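Local coordinates for protein HhaI Restriction Endonuclease (Haemophilus parahaemolyticus, PDB 6UKF) that is a type II restriction endonuclease that recognises the DNA sequence GCGC and cleaves both strands within it, at residues F57-N62 with K84-M89; I141-H146 with L245-K250; K206-K211 with Y217-L222. All coordinates share one frame; numbering follows the deposited sequence. Where two conformers were deposited one is given.

The three contacts lie in different parts of one chain, and no two of them touch. Contact 1 (57-62 with 84-89) closes first along the chain. Its strand belongs to the antiparallel sheet that also contains strand 148-156, which carries the calcium ligands Ser151 and Thr153. Contact 2 (141-146 with 245-250) links the loop entering strand 148-156 to the C-terminal helix. Contact 3 (206-211 with 217-222) is a hairpin in a separate four-stranded sheet, lying in sequence between the two halves of contact 2. The centres of contacts 1 and 3 are about 33 Å apart. Both of these contacts meet DNA, so the protein reaches the duplex from two separate sheets.

Contact 1 of 3, residues F57-N62 with K84-M89; sequences FVLIPN and KIMQFM. With nucleotides of chain B.
Phe57 begins the contact and sends its ring toward helix 80-91. With CG held between the backbone N and the carbonyl carbon (chi1 51°), the ring presents its edge to Ile85, and CZ of Phe57 is 4.1 Å from CD1 of Ile85. Trp116 and Tyr70 also meet this ring. Val58 belongs to the other side of the strand and packs on the DNA backbone, with its CG2 3.7 Å from O5' of DG6 in chain B. Leu59 points back to the helix and divides its two methyls between two methionines. Its CD1 is 3.6 Å from SD of Met89, the two side chains approaching tip to tip. Its CD2 lies 3.8 Å from CG of Met86. Both methionines bend at their last torsion, and in Met89 this also brings the terminal CE to CD1 of Leu59 at 3.8 Å. Val230 of the neighbouring strand touches Phe57, Leu59 and Met89. The segment axes run 28° from parallel. No hydrogen bond or salt bridge crosses between the segments. The helix is therefore held to this face of the sheet by apolar packing, while Val58 on the other face lies against DNA.

Contact 2 of 3, residues I141-H146 with L245-K250; sequences IEHFEH and LNEDRK. With PO4 (phosphate ion), chain Q.
His143 points its imidazole at Asp248 of the C-terminal helix, and both oxygens of the carboxylate face its ND1. CG of His143 is anti to the carbonyl carbon (chi1 -71°), which carries the ring across to Asp248. One N-H is divided between the two oxygens, a weak bifurcated bond. ND1 of His143 is 2.9 Å from OD2 of Asp248, but this branch is bent, with an angle of 125° at the hydrogen. OD1 of Asp248 is straighter but farther, 3.3 Å from ND1 of His143. OD1 lies in the plane of the ring. The ring and carboxylate planes are turned 42° apart. Glu247 adds a second acid beside the ring, with OE2 4.0 Å from CE1 of His143. Two nearby carboxylates would probably favour a protonated His143. The stronger polar partner of Asp248 is the hydroxyl of Tyr147, which bonds to OD1 and helps fix the carboxylate.

Farther out, N of His146 bonds to O of His143, a tight turn that sets the two histidines close together. CB of His143 lies at the edge of the His146 ring, and CD of Glu145 lies over one face, near its rim. ND1 of His146 gives a nearly straight bond to O4 of a phosphate ion, 2.7 Å away. This ion probably came from the crystallisation liquor. Lys237 binds it too, and also holds O of Glu145. The whole is a connecting loop that opens with a 3-10 segment at 141-142, between strands 136-140 and 148-156 of two different sheets, joined by a histidine-aspartate pair to helix 242-255.

Contact 3 of 3, residues K206-K211 with Y217-L222; sequences KDFLIK and YHVKIL. With EDO (1,2-ethanediol), chain H; nucleotides of chain C.
Leu209 with Lys220, and Lys211 with His218, form hydrogen-bonded antiparallel pairs, each closed by two backbone bonds. N of Leu222 adds a bond to O of Asp207, and a water joins N of Asp207 to O of Leu222.

Apolar packing fills the face of Phe208, Ile210, Val219 and Ile221. Phe208 and Ile221 run side by side, with CE1 of Phe208 3.8 Å from CG1 of Ile221. CG2 of Ile210 touches CD2 of Tyr217 at 3.5 Å.

The other face meets DNA. NZ of Lys211 hydrogen-bonds to OP1 of DG7 in chain C at 2.9 Å. NZ of Lys220, in the conformer given, hydrogen-bonds to the same OP1 at 2.8 Å, so two ammonium groups grip one phosphate oxygen. Lys211 gets there by bending at chi2, chi3 and chi4. The two chains cross at about a right angle, with CG of Lys211 3.5 Å from CE of Lys220. Leu209 and Leu222 pack on DC6 of chain C.

This hairpin is the central pair of its four-stranded sheet, between strands 199-202 and 162-163. Phe172 of helix 169-179 meets Phe208 edge-to-face, so this helix packs on the face away from the DNA.

Contact 1 of 3, residues F57-N62 with K84-M89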
loop_
_atom_site.group_PDB
_atom_site.type_symbol
_atom_site.label_atom_id
_atom_site.label_comp_id
_atom_site.label_asym_id
_atom_site.label_seq_id
_atom_site.Cartn_x
_atom_site.Cartn_y
_atom_site.Cartn_z
ATOM N N PHE A 57 2.554 -7.291 6.806
ATOM C CA PHE A 57 2.211 -8.708 6.848
ATOM C C PHE A 57 1.198 -8.933 7.968
ATOM O O PHE A 57 1.286 -8.307 9.026
ATOM C CB PHE A 57 3.436 -9.625 7.013
ATOM C CG PHE A 57 4.350 -9.266 8.155
ATOM C CD1 PHE A 57 4.166 -9.820 9.414
ATOM C CD2 PHE A 57 5.421 -8.409 7.957
ATOM C CE1 PHE A 57 5.022 -9.507 10.457
ATOM C CE2 PHE A 57 6.277 -8.092 8.997
ATOM C CZ PHE A 57 6.080 -8.642 10.246
ATOM N N VAL A 58 0.236 -9.822 7.722
ATOM C CA VAL A 58 -0.801 -10.115 8.705
ATOM C C VAL A 58 -0.276 -11.109 9.732
ATOM O O VAL A 58 0.369 -12.107 9.387
ATOM C CB VAL A 58 -2.070 -10.641 8.007
ATOM C CG1 VAL A 58 -3.081 -11.135 9.030
ATOM C CG2 VAL A 58 -2.680 -9.551 7.139
ATOM N N LEU A 59 -0.552 -10.832 11.005
ATOM C CA LEU A 59 -0.276 -11.759 12.093
ATOM C C LEU A 59 -1.579 -12.074 12.808
ATOM O O LEU A 59 -2.391 -11.177 13.060
ATOM C CB LEU A 59 0.701 -11.164 13.107
ATOM C CG LEU A 59 2.125 -10.893 12.626
ATOM C CD1 LEU A 59 2.955 -10.361 13.784
ATOM C CD2 LEU A 59 2.770 -12.130 12.029
ATOM N N ILE A 60 -1.771 -13.342 13.142
ATOM C CA ILE A 60 -2.978 -13.820 13.807
ATOM C C ILE A 60 -2.621 -14.123 15.259
ATOM O O ILE A 60 -1.716 -14.931 15.509
ATOM C CB ILE A 60 -3.549 -15.064 13.108
ATOM C CG1 ILE A 60 -3.843 -14.766 11.632
ATOM C CG2 ILE A 60 -4.793 -15.545 13.834
ATOM C CD1 ILE A 60 -4.825 -13.639 11.398
ATOM N N PRO A 61 -3.285 -13.509 16.241
ATOM C CA PRO A 61 -2.987 -13.843 17.640
ATOM C C PRO A 61 -3.450 -15.255 17.969
ATOM O O PRO A 61 -4.584 -15.638 17.671
ATOM C CB PRO A 61 -3.767 -12.791 18.439
ATOM C CG PRO A 61 -4.853 -12.342 17.530
ATOM C CD PRO A 61 -4.319 -12.462 16.129
ATOM N N ASN A 62 -2.558 -16.031 18.570
ATOM C CA ASN A 62 -2.878 -17.361 19.078
ATOM C C ASN A 62 -2.940 -17.238 20.597
ATOM O O ASN A 62 -1.908 -17.238 21.274
ATOM C CB ASN A 62 -1.840 -18.385 18.629
ATOM C CG ASN A 62 -2.211 -19.804 19.030
ATOM O OD1 ASN A 62 -2.822 -20.026 20.076
ATOM N ND2 ASN A 62 -1.846 -20.770 18.195
ATOM N N LYS A 84 12.177 -11.577 13.929
ATOM C CA LYS A 84 12.482 -10.732 15.080
ATOM C C LYS A 84 11.241 -9.981 15.548
ATOM O O LYS A 84 10.993 -9.865 16.755
ATOM C CB LYS A 84 13.592 -9.741 14.735
ATOM C CG LYS A 84 14.948 -10.368 14.449
ATOM C CD LYS A 84 15.958 -9.308 14.044
ATOM C CE LYS A 84 17.187 -9.917 13.390
ATOM N NZ LYS A 84 17.815 -10.979 14.223
ATOM N N ILE A 85 10.450 -9.467 14.606
ATOM C CA ILE A 85 9.232 -8.745 14.963
ATOM C C ILE A 85 8.241 -9.683 15.639
ATOM O O ILE A 85 7.671 -9.364 16.689
ATOM C CB ILE A 85 8.626 -8.077 13.715
ATOM C CG1 ILE A 85 9.572 -6.998 13.180
ATOM C CG2 ILE A 85 7.254 -7.497 14.036
ATOM C CD1 ILE A 85 9.214 -6.508 11.796
ATOM N N MET A 86 8.011 -10.851 15.034
ATOM C CA MET A 86 7.085 -11.815 15.617
ATOM C C MET A 86 7.548 -12.255 16.997
ATOM O O MET A 86 6.735 -12.394 17.918
ATOM C CB MET A 86 6.965 -13.031 14.704
ATOM C CG MET A 86 6.245 -12.752 13.407
ATOM S SD MET A 86 6.245 -14.165 12.293
ATOM C CE MET A 86 5.430 -15.412 13.289
ATOM N N GLN A 87 8.849 -12.493 17.153
ATOM C CA GLN A 87 9.373 -12.908 18.447
ATOM C C GLN A 87 9.134 -11.832 19.496
ATOM O O GLN A 87 8.685 -12.122 20.610
ATOM C CB GLN A 87 10.862 -13.216 18.314
ATOM C CG GLN A 87 11.569 -13.474 19.626
ATOM C CD GLN A 87 13.013 -13.857 19.425
ATOM O OE1 GLN A 87 13.347 -14.624 18.522
ATOM N NE2 GLN A 87 13.884 -13.317 20.264
ATOM N N PHE A 88 9.421 -10.574 19.156
ATOM C CA PHE A 88 9.199 -9.500 20.114
ATOM C C PHE A 88 7.731 -9.419 20.512
ATOM O O PHE A 88 7.398 -9.315 21.698
ATOM C CB PHE A 88 9.665 -8.161 19.549
ATOM C CG PHE A 88 9.398 -7.016 20.474
ATOM C CD1 PHE A 88 8.201 -6.324 20.415
ATOM C CD2 PHE A 88 10.327 -6.659 21.436
ATOM C CE1 PHE A 88 7.943 -5.287 21.285
ATOM C CE2 PHE A 88 10.076 -5.619 22.307
ATOM C CZ PHE A 88 8.883 -4.930 22.230
ATOM N N MET A 89 6.832 -9.456 19.527
ATOM C CA MET A 89 5.410 -9.356 19.832
ATOM C C MET A 89 4.937 -10.549 20.650
ATOM O O MET A 89 4.120 -10.397 21.566
ATOM C CB MET A 89 4.610 -9.239 18.537
ATOM C CG MET A 89 4.822 -7.922 17.814
ATOM S SD MET A 89 3.980 -7.855 16.229
ATOM C CE MET A 89 2.275 -8.093 16.725
ATOM P P DG B 6 -5.426 -12.360 5.884
ATOM O OP1 DG B 6 -4.590 -13.406 6.509
ATOM O OP2 DG B 6 -6.081 -11.338 6.731
ATOM O "O5'" DG B 6 -4.558 -11.612 4.781
ATOM C "C5'" DG B 6 -3.909 -12.371 3.781
ATOM C "C4'" DG B 6 -3.211 -11.465 2.795
ATOM O "O4'" DG B 6 -4.202 -10.749 2.009
ATOM C "C3'" DG B 6 -2.309 -10.392 3.415
ATOM O "O3'" DG B 6 -1.109 -10.334 2.667
ATOM C "C2'" DG B 6 -3.141 -9.117 3.320
ATOM C "C1'" DG B 6 -3.921 -9.356 2.037
ATOM N N9 DG B 6 -5.184 -8.642 1.926
ATOM C C8 DG B 6 -6.151 -8.493 2.888
ATOM N N7 DG B 6 -7.190 -7.815 2.477
ATOM C C5 DG B 6 -6.892 -7.503 1.152
ATOM C C6 DG B 6 -7.636 -6.777 0.187
ATOM O O6 DG B 6 -8.749 -6.250 0.312
ATOM N N1 DG B 6 -6.962 -6.692 -1.028
ATOM C C2 DG B 6 -5.730 -7.240 -1.281
ATOM N N2 DG B 6 -5.236 -7.055 -2.514
ATOM N N3 DG B 6 -5.025 -7.920 -0.390
ATOM C C4 DG B 6 -5.665 -8.011 0.800
ATOM P P DC B 7 0.125 -9.418 3.122
ATOM O OP1 DC B 7 1.331 -10.231 2.836
ATOM O OP2 DC B 7 -0.104 -8.858 4.467
ATOM O "O5'" DC B 7 0.088 -8.219 2.069
ATOM C "C5'" DC B 7 0.344 -8.513 0.706
ATOM C "C4'" DC B 7 0.215 -7.277 -0.157
ATOM O "O4'" DC B 7 -1.183 -6.903 -0.260
ATOM C "C3'" DC B 7 0.957 -6.038 0.364
ATOM O "O3'" DC B 7 1.693 -5.455 -0.708
ATOM C "C2'" DC B 7 -0.155 -5.136 0.879
ATOM C "C1'" DC B 7 -1.315 -5.521 -0.039
ATOM N N1 DC B 7 -2.649 -5.247 0.534
ATOM C C2 DC B 7 -3.590 -4.530 -0.213
ATOM O O2 DC B 7 -3.297 -4.154 -1.359
ATOM N N3 DC B 7 -4.799 -4.270 0.341
ATOM C C4 DC B 7 -5.074 -4.695 1.577
ATOM N N4 DC B 7 -6.277 -4.414 2.086
ATOM C C5 DC B 7 -4.128 -5.428 2.347
ATOM C C6 DC B 7 -2.944 -5.679 1.791
#

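Contact 2 of 3, residues I141-H146 with L245-K250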
loop_
_atom_site.group_PDB
_atom_site.type_symbol
_atom_site.label_atom_id
_atom_site.label_comp_id
_atom_site.label_asym_id
_atom_site.label_seq_id
_atom_site.Cartn_x
_atom_site.Cartn_y
_atom_site.Cartn_z
ATOM N N ILE A 141 17.754 0.457 -3.268
ATOM C CA ILE A 141 17.160 -0.111 -2.057
ATOM C C ILE A 141 18.197 -0.333 -0.963
ATOM O O ILE A 141 17.894 -0.185 0.226
ATOM C CB ILE A 141 16.373 -1.396 -2.416
ATOM C CG1 ILE A 141 15.697 -2.016 -1.188
ATOM C CG2 ILE A 141 17.273 -2.433 -3.086
ATOM C CD1 ILE A 141 14.735 -1.103 -0.472
ATOM N N GLU A 142 19.434 -0.669 -1.335
ATOM C CA GLU A 142 20.449 -0.952 -0.325
ATOM C C GLU A 142 20.798 0.260 0.533
ATOM O O GLU A 142 21.421 0.083 1.585
ATOM C CB GLU A 142 21.717 -1.516 -0.973
ATOM C CG GLU A 142 22.339 -0.622 -2.027
ATOM C CD GLU A 142 21.925 -0.992 -3.440
ATOM O OE1 GLU A 142 22.708 -0.714 -4.370
ATOM O OE2 GLU A 142 20.817 -1.541 -3.640
ATOM N N HIS A 143 20.416 1.475 0.129
ATOM C CA HIS A 143 20.722 2.681 0.890
ATOM C C HIS A 143 19.485 3.327 1.502
ATOM O O HIS A 143 19.523 4.504 1.873
ATOM C CB HIS A 143 21.484 3.681 0.027
ATOM C CG HIS A 143 22.885 3.255 -0.270
ATOM N ND1 HIS A 143 23.763 4.039 -0.980
ATOM C CD2 HIS A 143 23.564 2.130 0.057
ATOM C CE1 HIS A 143 24.920 3.414 -1.093
ATOM N NE2 HIS A 143 24.826 2.253 -0.471
ATOM N N PHE A 144 18.410 2.553 1.660
ATOM C CA PHE A 144 17.125 3.082 2.110
ATOM C C PHE A 144 17.244 3.934 3.368
ATOM O O PHE A 144 16.599 4.984 3.474
ATOM C CB PHE A 144 16.182 1.902 2.360
ATOM C CG PHE A 144 14.745 2.289 2.502
ATOM C CD1 PHE A 144 13.925 2.346 1.392
ATOM C CD2 PHE A 144 14.208 2.580 3.742
ATOM C CE1 PHE A 144 12.597 2.696 1.511
ATOM C CE2 PHE A 144 12.881 2.932 3.866
ATOM C CZ PHE A 144 12.077 2.990 2.748
ATOM N N GLU A 145 18.042 3.491 4.342
ATOM C CA GLU A 145 18.062 4.158 5.639
ATOM C C GLU A 145 18.626 5.571 5.567
ATOM O O GLU A 145 18.411 6.357 6.496
ATOM C CB GLU A 145 18.844 3.325 6.663
ATOM C CG GLU A 145 20.368 3.342 6.515
ATOM C CD GLU A 145 20.885 2.430 5.413
ATOM O OE1 GLU A 145 20.107 1.874 4.705
ATOM O OE2 GLU A 145 22.203 2.289 5.289
ATOM N N HIS A 146 19.351 5.906 4.502
ATOM C CA HIS A 146 19.887 7.251 4.354
ATOM C C HIS A 146 18.838 8.256 3.906
ATOM O O HIS A 146 19.118 9.460 3.900
ATOM C CB HIS A 146 21.051 7.237 3.364
ATOM C CG HIS A 146 22.207 6.403 3.818
ATOM N ND1 HIS A 146 22.974 6.733 4.915
ATOM C CD2 HIS A 146 22.719 5.248 3.334
ATOM C CE1 HIS A 146 23.912 5.819 5.082
ATOM N NE2 HIS A 146 23.781 4.907 4.135
ATOM N N LEU A 245 23.482 11.037 -1.867
ATOM C CA LEU A 245 22.529 11.331 -2.928
ATOM C C LEU A 245 23.201 11.279 -4.295
ATOM O O LEU A 245 22.680 10.670 -5.236
ATOM C CB LEU A 245 21.931 12.714 -2.684
ATOM C CG LEU A 245 20.842 13.183 -3.645
ATOM C CD1 LEU A 245 19.524 12.514 -3.302
ATOM C CD2 LEU A 245 20.729 14.694 -3.594
ATOM N N ASN A 246 24.369 11.905 -4.419
ATOM C CA ASN A 246 25.028 11.972 -5.718
ATOM C C ASN A 246 25.517 10.602 -6.172
ATOM O O ASN A 246 25.347 10.239 -7.341
ATOM C CB ASN A 246 26.173 12.984 -5.682
ATOM C CG ASN A 246 25.685 14.417 -5.767
ATOM O OD1 ASN A 246 24.567 14.680 -6.211
ATOM N ND2 ASN A 246 26.527 15.352 -5.350
ATOM N N GLU A 247 26.134 9.825 -5.280
ATOM C CA GLU A 247 26.589 8.505 -5.703
ATOM C C GLU A 247 25.411 7.600 -6.039
ATOM O O GLU A 247 25.519 6.743 -6.926
ATOM C CB GLU A 247 27.506 7.878 -4.653
ATOM C CG GLU A 247 26.826 7.489 -3.355
ATOM C CD GLU A 247 27.810 6.984 -2.313
ATOM O OE1 GLU A 247 29.033 7.013 -2.569
ATOM O OE2 GLU A 247 27.358 6.561 -1.229
ATOM N N ASP A 248 24.272 7.799 -5.371
ATOM C CA ASP A 248 23.092 6.990 -5.653
ATOM C C ASP A 248 22.475 7.338 -6.998
ATOM O O ASP A 248 21.955 6.450 -7.684
ATOM C CB ASP A 248 22.083 7.120 -4.514
ATOM C CG ASP A 248 22.469 6.280 -3.332
ATOM O OD1 ASP A 248 21.889 6.402 -2.298
ATOM O OD2 ASP A 248 23.469 5.436 -3.546
ATOM N N ARG A 249 22.516 8.609 -7.400
ATOM C CA ARG A 249 22.064 8.948 -8.743
ATOM C C ARG A 249 22.945 8.274 -9.788
ATOM O O ARG A 249 22.448 7.784 -10.807
ATOM C CB ARG A 249 22.029 10.466 -8.930
ATOM C CG ARG A 249 21.403 10.918 -10.252
ATOM C CD ARG A 249 19.939 10.487 -10.396
ATOM N NE ARG A 249 18.999 11.362 -9.696
ATOM C CZ ARG A 249 18.093 12.142 -10.288
ATOM N NH1 ARG A 249 17.974 12.176 -11.610
ATOM N NH2 ARG A 249 17.290 12.890 -9.547
ATOM N N LYS A 250 24.256 8.218 -9.542
ATOM C CA LYS A 250 25.139 7.524 -10.471
ATOM C C LYS A 250 24.859 6.029 -10.490
ATOM O O LYS A 250 24.932 5.396 -11.548
ATOM C CB LYS A 250 26.593 7.821 -10.127
ATOM C CG LYS A 250 26.979 9.212 -10.563
ATOM C CD LYS A 250 28.440 9.511 -10.346
ATOM C CE LYS A 250 28.859 10.702 -11.184
ATOM N NZ LYS A 250 30.296 11.007 -10.989
HETATM P P PO4 Q . 22.168 8.727 7.718
HETATM O O1 PO4 Q . 21.188 9.813 8.084
HETATM O O2 PO4 Q . 23.315 8.737 8.697
HETATM O O3 PO4 Q . 21.482 7.384 7.760
HETATM O O4 PO4 Q . 22.699 8.970 6.326
#

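Contact 3 of 3, residues K206-K211 with Y217-L222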
loop_
_atom_site.group_PDB
_atom_site.type_symbol
_atom_site.label_atom_id
_atom_site.label_comp_id
_atom_site.label_asym_id
_atom_site.label_seq_id
_atom_site.Cartn_x
_atom_site.Cartn_y
_atom_site.Cartn_z
ATOM N N LYS A 206 -24.767 -6.388 3.762
ATOM C CA LYS A 206 -23.781 -5.777 2.885
ATOM C C LYS A 206 -23.776 -4.278 3.127
ATOM O O LYS A 206 -24.835 -3.642 3.147
ATOM C CB LYS A 206 -24.065 -6.078 1.411
ATOM C CG LYS A 206 -23.688 -7.496 0.999
ATOM C CD LYS A 206 -23.682 -7.677 -0.513
ATOM C CE LYS A 206 -23.124 -9.040 -0.902
ATOM N NZ LYS A 206 -24.050 -10.154 -0.563
ATOM N N ASP A 207 -22.585 -3.726 3.332
ATOM C CA ASP A 207 -22.390 -2.288 3.428
ATOM C C ASP A 207 -21.935 -1.799 2.060
ATOM O O ASP A 207 -20.921 -2.271 1.534
ATOM C CB ASP A 207 -21.344 -1.954 4.491
ATOM C CG ASP A 207 -21.727 -2.462 5.869
ATOM O OD1 ASP A 207 -22.869 -2.438 6.194
ATOM O OD2 ASP A 207 -20.758 -2.927 6.653
ATOM N N PHE A 208 -22.691 -0.873 1.483
ATOM C CA PHE A 208 -22.414 -0.358 0.152
ATOM C C PHE A 208 -21.809 1.034 0.263
ATOM O O PHE A 208 -22.087 1.779 1.207
ATOM C CB PHE A 208 -23.689 -0.297 -0.697
ATOM C CG PHE A 208 -24.352 -1.631 -0.897
ATOM C CD1 PHE A 208 -23.884 -2.518 -1.852
ATOM C CD2 PHE A 208 -25.444 -1.996 -0.130
ATOM C CE1 PHE A 208 -24.493 -3.745 -2.034
ATOM C CE2 PHE A 208 -26.056 -3.222 -0.307
ATOM C CZ PHE A 208 -25.579 -4.097 -1.261
ATOM N N LEU A 209 -20.968 1.371 -0.708
ATOM C CA LEU A 209 -20.372 2.694 -0.817
ATOM C C LEU A 209 -20.586 3.183 -2.240
ATOM O O LEU A 209 -20.359 2.434 -3.195
ATOM C CB LEU A 209 -18.875 2.652 -0.499
ATOM C CG LEU A 209 -18.101 3.962 -0.667
ATOM C CD1 LEU A 209 -18.587 5.018 0.312
ATOM C CD2 LEU A 209 -16.611 3.712 -0.495
ATOM N N ILE A 210 -21.017 4.433 -2.377
ATOM C CA ILE A 210 -21.356 5.024 -3.666
ATOM C C ILE A 210 -20.334 6.108 -3.978
ATOM O O ILE A 210 -20.075 6.986 -3.145
ATOM C CB ILE A 210 -22.788 5.588 -3.651
ATOM C CG1 ILE A 210 -23.788 4.474 -3.320
ATOM C CG2 ILE A 210 -23.126 6.228 -4.987
ATOM C CD1 ILE A 210 -25.176 4.967 -2.983
ATOM N N LYS A 211 -19.749 6.039 -5.175
ATOM C CA LYS A 211 -18.728 6.978 -5.614
ATOM C C LYS A 211 -19.070 7.473 -7.009
ATOM O O LYS A 211 -19.478 6.693 -7.876
ATOM C CB LYS A 211 -17.340 6.325 -5.660
ATOM C CG LYS A 211 -16.889 5.690 -4.353
ATOM C CD LYS A 211 -16.470 6.734 -3.323
ATOM C CE LYS A 211 -14.984 7.067 -3.425
ATOM N NZ LYS A 211 -14.128 6.145 -2.638
ATOM N N TYR A 217 -22.685 6.935 -10.951
ATOM C CA TYR A 217 -22.112 6.506 -9.688
ATOM C C TYR A 217 -21.698 5.049 -9.808
ATOM O O TYR A 217 -22.418 4.237 -10.397
ATOM C CB TYR A 217 -23.137 6.647 -8.562
ATOM C CG TYR A 217 -23.438 8.076 -8.184
ATOM C CD1 TYR A 217 -24.586 8.710 -8.643
ATOM C CD2 TYR A 217 -22.572 8.793 -7.371
ATOM C CE1 TYR A 217 -24.864 10.017 -8.297
ATOM C CE2 TYR A 217 -22.842 10.100 -7.021
ATOM C CZ TYR A 217 -23.987 10.708 -7.488
ATOM O OH TYR A 217 -24.258 12.010 -7.139
ATOM N N HIS A 218 -20.527 4.728 -9.271
ATOM C CA HIS A 218 -20.074 3.353 -9.148
ATOM C C HIS A 218 -20.302 2.899 -7.715
ATOM O O HIS A 218 -20.130 3.677 -6.772
ATOM C CB HIS A 218 -18.597 3.230 -9.518
ATOM C CG HIS A 218 -18.327 3.458 -10.973
ATOM N ND1 HIS A 218 -17.140 3.105 -11.578
ATOM C CD2 HIS A 218 -19.097 4.002 -11.944
ATOM C CE1 HIS A 218 -17.189 3.425 -12.858
ATOM N NE2 HIS A 218 -18.366 3.971 -13.106
ATOM N N VAL A 219 -20.698 1.642 -7.558
ATOM C CA VAL A 219 -21.132 1.109 -6.275
ATOM C C VAL A 219 -20.151 0.032 -5.848
ATOM O O VAL A 219 -19.782 -0.834 -6.649
ATOM C CB VAL A 219 -22.565 0.554 -6.354
ATOM C CG1 VAL A 219 -23.024 0.086 -4.984
ATOM C CG2 VAL A 219 -23.506 1.611 -6.907
ATOM N N LYS A 220 -19.735 0.089 -4.589
ATOM C CA LYS A 220 -18.806 -0.877 -4.033
ATOM C C LYS A 220 -19.444 -1.562 -2.835
ATOM O O LYS A 220 -20.299 -0.991 -2.150
ATOM C CB LYS A 220 -17.496 -0.210 -3.596
ATOM C CG LYS A 220 -16.775 0.526 -4.713
ATOM C CD LYS A 220 -17.160 1.995 -4.753
ATOM C CE LYS A 220 -16.661 2.663 -6.023
ATOM N NZ LYS A 220 -15.176 2.722 -6.096
ATOM N N ILE A 221 -19.029 -2.801 -2.598
ATOM C CA ILE A 221 -19.416 -3.558 -1.416
ATOM C C ILE A 221 -18.205 -3.574 -0.494
ATOM O O ILE A 221 -17.123 -4.026 -0.891
ATOM C CB ILE A 221 -19.845 -4.988 -1.771
ATOM C CG1 ILE A 221 -20.996 -4.974 -2.779
ATOM C CG2 ILE A 221 -20.246 -5.745 -0.502
ATOM C CD1 ILE A 221 -21.237 -6.321 -3.430
ATOM N N LEU A 222 -18.374 -3.077 0.726
ATOM C CA LEU A 222 -17.264 -3.006 1.661
ATOM C C LEU A 222 -17.053 -4.356 2.341
ATOM O O LEU A 222 -17.945 -5.208 2.390
ATOM C CB LEU A 222 -17.512 -1.907 2.692
ATOM C CG LEU A 222 -17.794 -0.526 2.090
ATOM C CD1 LEU A 222 -17.980 0.528 3.175
ATOM C CD2 LEU A 222 -16.694 -0.105 1.124
HETATM C C1 EDO H . -19.365 -1.524 -10.069
HETATM O O1 EDO H . -18.529 -0.942 -9.064
HETATM C C2 EDO H . -20.087 -0.414 -10.826
HETATM O O2 EDO H . -21.039 0.213 -9.962
ATOM P P DG C 7 -13.442 2.344 -2.872
ATOM O OP1 DG C 7 -13.965 3.482 -3.660
ATOM O OP2 DG C 7 -14.301 1.167 -2.635
ATOM O "O5'" DG C 7 -12.079 1.852 -3.559
ATOM C "C5'" DG C 7 -11.148 2.815 -4.051
ATOM C "C4'" DG C 7 -10.167 2.201 -5.033
ATOM O "O4'" DG C 7 -9.160 1.432 -4.312
ATOM C "C3'" DG C 7 -10.753 1.226 -6.051
ATOM O "O3'" DG C 7 -9.996 1.308 -7.269
ATOM C "C2'" DG C 7 -10.631 -0.120 -5.342
ATOM C "C1'" DG C 7 -9.328 0.040 -4.567
ATOM N N9 DG C 7 -9.299 -0.639 -3.278
ATOM C C8 DG C 7 -10.297 -0.666 -2.336
ATOM N N7 DG C 7 -9.977 -1.330 -1.261
ATOM C C5 DG C 7 -8.677 -1.754 -1.499
ATOM C C6 DG C 7 -7.804 -2.517 -0.689
ATOM O O6 DG C 7 -8.012 -2.978 0.439
ATOM N N1 DG C 7 -6.576 -2.725 -1.309
ATOM C C2 DG C 7 -6.235 -2.258 -2.555
ATOM N N2 DG C 7 -5.005 -2.562 -2.989
ATOM N N3 DG C 7 -7.042 -1.543 -3.322
ATOM C C4 DG C 7 -8.242 -1.330 -2.733
ATOM P P DC C 6 -13.908 1.353 4.109
ATOM O OP1 DC C 6 -14.634 2.378 4.891
ATOM O OP2 DC C 6 -14.338 -0.060 4.195
ATOM O "O5'" DC C 6 -13.922 1.755 2.563
ATOM C "C5'" DC C 6 -13.692 3.106 2.182
ATOM C "C4'" DC C 6 -12.849 3.197 0.927
ATOM O "O4'" DC C 6 -11.474 2.807 1.228
ATOM C "C3'" DC C 6 -13.268 2.294 -0.235
ATOM O "O3'" DC C 6 -12.974 2.952 -1.463
ATOM C "C2'" DC C 6 -12.421 1.049 -0.007
ATOM C "C1'" DC C 6 -11.109 1.687 0.428
ATOM N N1 DC C 6 -10.194 0.826 1.222
ATOM C C2 DC C 6 -8.822 0.967 1.031
ATOM O O2 DC C 6 -8.418 1.790 0.202
ATOM N N3 DC C 6 -7.973 0.194 1.750
ATOM C C4 DC C 6 -8.451 -0.677 2.638
ATOM N N4 DC C 6 -7.572 -1.413 3.326
ATOM C C5 DC C 6 -9.852 -0.829 2.859
ATOM C C6 DC C 6 -10.680 -0.061 2.137
HETATM O O HOH W 1 -20.351 -5.351 3.561
#